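Local structure of beta-hydroxyacid dehydrogenase, 3-hydroxyisobutyrate dehydrogenase (6GRL) at residues A[275-278]-A[279-283]. The protein is an imine reductase thought to bind NADP and to act as an S-selective oxidoreductase in reductive amination. Sequence-based numbering, arbitrary orientation.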
ATOM      1  N   MET A 275     -19.231 -15.693   8.234  1.00 17.22           N
ATOM      2  CA  MET A 275     -19.272 -16.943   8.986  1.00 17.75           C
ATOM      3  C   MET A 275     -19.969 -18.039   8.190  1.00 18.72           C
ATOM      4  O   MET A 275     -19.500 -19.183   8.153  1.00 19.29           O
ATOM      5  CB  MET A 275     -19.959 -16.724  10.335  1.00 18.20           C
ATOM      6  CG  MET A 275     -19.267 -15.691  11.220  1.00 17.69           C
ATOM      7  SD  MET A 275     -17.571 -16.131  11.667  1.00 17.51           S
ATOM      8  CE  MET A 275     -16.622 -15.102  10.549  1.00 17.67           C
ATOM      9  N   ARG A 276     -21.084 -17.707   7.535  1.00 19.02           N
ATOM     10  CA  ARG A 276     -21.754 -18.681   6.679  1.00 20.08           C
ATOM     11  C   ARG A 276     -20.909 -19.028   5.461  1.00 20.38           C
ATOM     12  O   ARG A 276     -20.928 -20.175   4.999  1.00 21.33           O
ATOM     13  CB  ARG A 276     -23.120 -18.153   6.242  1.00 22.38           C
ATOM     14  CG  ARG A 276     -24.191 -18.273   7.312  1.00 22.17           C
ATOM     15  CD  ARG A 276     -25.576 -17.964   6.766  1.00 21.35           C
ATOM     16  NE  ARG A 276     -26.620 -18.280   7.739  1.00 21.95           N
ATOM     17  CZ  ARG A 276     -27.216 -19.465   7.843  1.00 24.13           C
ATOM     18  NH1 ARG A 276     -26.877 -20.457   7.030  1.00 24.61           N
ATOM     19  NH2 ARG A 276     -28.153 -19.658   8.760  1.00 25.09           N
ATOM     20  N   GLU A 277     -20.164 -18.058   4.927  1.00 19.70           N
ATOM     21  CA  GLU A 277     -19.295 -18.336   3.788  0.54 20.08           C
ATOM     22  C   GLU A 277     -18.178 -19.298   4.171  1.00 20.36           C
ATOM     23  O   GLU A 277     -17.872 -20.233   3.421  1.00 21.29           O
ATOM     24  CB  GLU A 277     -18.721 -17.030   3.238  0.54 19.32           C
ATOM     25  CG  GLU A 277     -17.641 -17.215   2.187  0.54 19.71           C
ATOM     26  CD  GLU A 277     -16.869 -15.938   1.918  0.54 18.93           C
ATOM     27  OE1 GLU A 277     -17.497 -14.935   1.520  0.54 22.18           O
ATOM     28  OE2 GLU A 277     -15.634 -15.936   2.104  0.54 18.79           O
ATOM     29  N   VAL A 278     -17.563 -19.090   5.338  1.00 19.68           N
ATOM     30  CA  VAL A 278     -16.494 -19.975   5.790  1.00 19.96           C
ATOM     31  C   VAL A 278     -17.033 -21.378   6.040  1.00 20.89           C
ATOM     32  O   VAL A 278     -16.388 -22.378   5.699  1.00 21.67           O
ATOM     33  CB  VAL A 278     -15.819 -19.394   7.046  1.00 19.08           C
ATOM     34  CG1 VAL A 278     -14.875 -20.409   7.663  1.00 19.46           C
ATOM     35  CG2 VAL A 278     -15.073 -18.118   6.702  1.00 18.36           C
ATOM     36  N   LYS A 279     -18.227 -21.474   6.632  1.00 20.95           N
ATOM     37  CA  LYS A 279     -18.815 -22.783   6.905  1.00 21.92           C
ATOM     38  C   LYS A 279     -19.073 -23.554   5.616  1.00 23.07           C
ATOM     39  O   LYS A 279     -18.822 -24.764   5.548  1.00 24.00           O
ATOM     40  CB  LYS A 279     -20.109 -22.618   7.703  1.00 21.89           C
ATOM     41  CG  LYS A 279     -20.886 -23.910   7.915  1.00 26.52           C
ATOM     42  CD  LYS A 279     -20.114 -24.891   8.781  1.00 27.11           C
ATOM     43  CE  LYS A 279     -21.047 -25.913   9.419  1.00 29.49           C
ATOM     44  NZ  LYS A 279     -21.784 -26.724   8.411  1.00 32.70           N
ATOM     45  N   GLU A 280     -19.564 -22.870   4.579  1.00 23.10           N
ATOM     46  CA  GLU A 280     -19.813 -23.540   3.306  1.00 24.29           C
ATOM     47  C   GLU A 280     -18.516 -24.039   2.682  1.00 24.73           C
ATOM     48  O   GLU A 280     -18.472 -25.139   2.117  1.00 25.97           O
ATOM     49  CB  GLU A 280     -20.543 -22.597   2.349  1.00 33.66           C
ATOM     50  CG  GLU A 280     -22.045 -22.820   2.288  1.00 40.05           C
ATOM     51  CD  GLU A 280     -22.411 -24.185   1.738  1.00 45.91           C
ATOM     52  OE1 GLU A 280     -22.210 -24.415   0.526  1.00 48.17           O
ATOM     53  OE2 GLU A 280     -22.900 -25.029   2.518  1.00 47.92           O
ATOM     54  N   LEU A 281     -17.447 -23.241   2.770  1.00 23.84           N
ATOM     55  CA  LEU A 281     -16.155 -23.680   2.251  1.00 24.34           C
ATOM     56  C   LEU A 281     -15.618 -24.867   3.042  1.00 24.86           C
ATOM     57  O   LEU A 281     -15.066 -25.809   2.462  1.00 25.98           O
ATOM     58  CB  LEU A 281     -15.157 -22.522   2.277  1.00 23.34           C
ATOM     59  CG  LEU A 281     -15.416 -21.378   1.295  1.00 22.99           C
ATOM     60  CD1 LEU A 281     -14.533 -20.183   1.621  1.00 21.91           C
ATOM     61  CD2 LEU A 281     -15.192 -21.837  -0.137  1.00 24.22           C
ATOM     62  N   MET A 282     -15.773 -24.838   4.368  1.00 24.14           N
ATOM     63  CA  MET A 282     -15.316 -25.954   5.190  1.00 24.61           C
ATOM     64  C   MET A 282     -16.081 -27.228   4.863  1.00 25.94           C
ATOM     65  O   MET A 282     -15.483 -28.304   4.739  1.00 26.91           O
ATOM     66  CB  MET A 282     -15.470 -25.611   6.670  1.00 23.63           C
ATOM     67  CG  MET A 282     -14.455 -24.618   7.190  1.00 22.59           C
ATOM     68  SD  MET A 282     -14.748 -24.261   8.927  1.00 22.76           S
ATOM     69  CE  MET A 282     -13.360 -23.188   9.290  1.00 20.72           C
ATOM     70  N   ASP A 283     -17.405 -27.128   4.724  1.00 26.10           N
ATOM     71  CA  ASP A 283     -18.208 -28.309   4.426  1.00 27.48           C
ATOM     72  C   ASP A 283     -17.832 -28.904   3.075  1.00 29.49           C
ATOM     73  O   ASP A 283     -17.819 -30.130   2.910  1.00 30.05           O
ATOM     74  CB  ASP A 283     -19.696 -27.960   4.463  1.00 27.51           C
ATOM     75  CG  ASP A 283     -20.198 -27.687   5.868  1.00 28.33           C
ATOM     76  OD1 ASP A 283     -19.490 -28.037   6.835  1.00 28.98           O
ATOM     77  OD2 ASP A 283     -21.307 -27.130   6.007  1.00 28.82           O
TER
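Val-278 and Met-282 run alongside one another, a turn apart on one face of the alpha-helix 273-287 of the C-terminal, reductive aminase-like domain. CG1 of Val-278 meets the methyl CE of Met-282 at 3.6 Å. That branch of the valine stands anti to its own nitrogen (chi1 170°), which sets it beside the carbonyl carbon and turns it along the helix to the next turn. Met-282 also touches Phe-295 and Leu-298, and Gln-254 and Met-258 of helix 251-267, while Leu-281 faces another way, onto Leu-301 and Leu-302 of helix 299-302. Trimming the buried Met-282 to alanine would probably take the CE contact from Val-278 CG1 and open a gap against Phe-295 and helix 251-267.

The charged side chains look outward. Arg-276 forms a salt bridge with Glu-266, and Glu-277, in the conformer modelled here, one with Arg-274. Lys-279 bends forward along the helix, toward its C-terminal end, to a salt bridge with Asp-283; the 2.5 Å from NZ to OD2 is shorter than usual for such a pair and should be read with caution.

The backbone holds the turn with i to i+4 hydrogen bonds, among them Leu-281 N to Glu-277 O at 3.1 Å and Met-282 N to Val-278 O at 2.9 Å, the latter fairly straight (N-H...O 160°). Side-chain carbons settle on the same acceptors: Leu-281 CG lies 3.4 Å from Glu-277 O, and Met-282 CG 3.3 Å from Val-278 O.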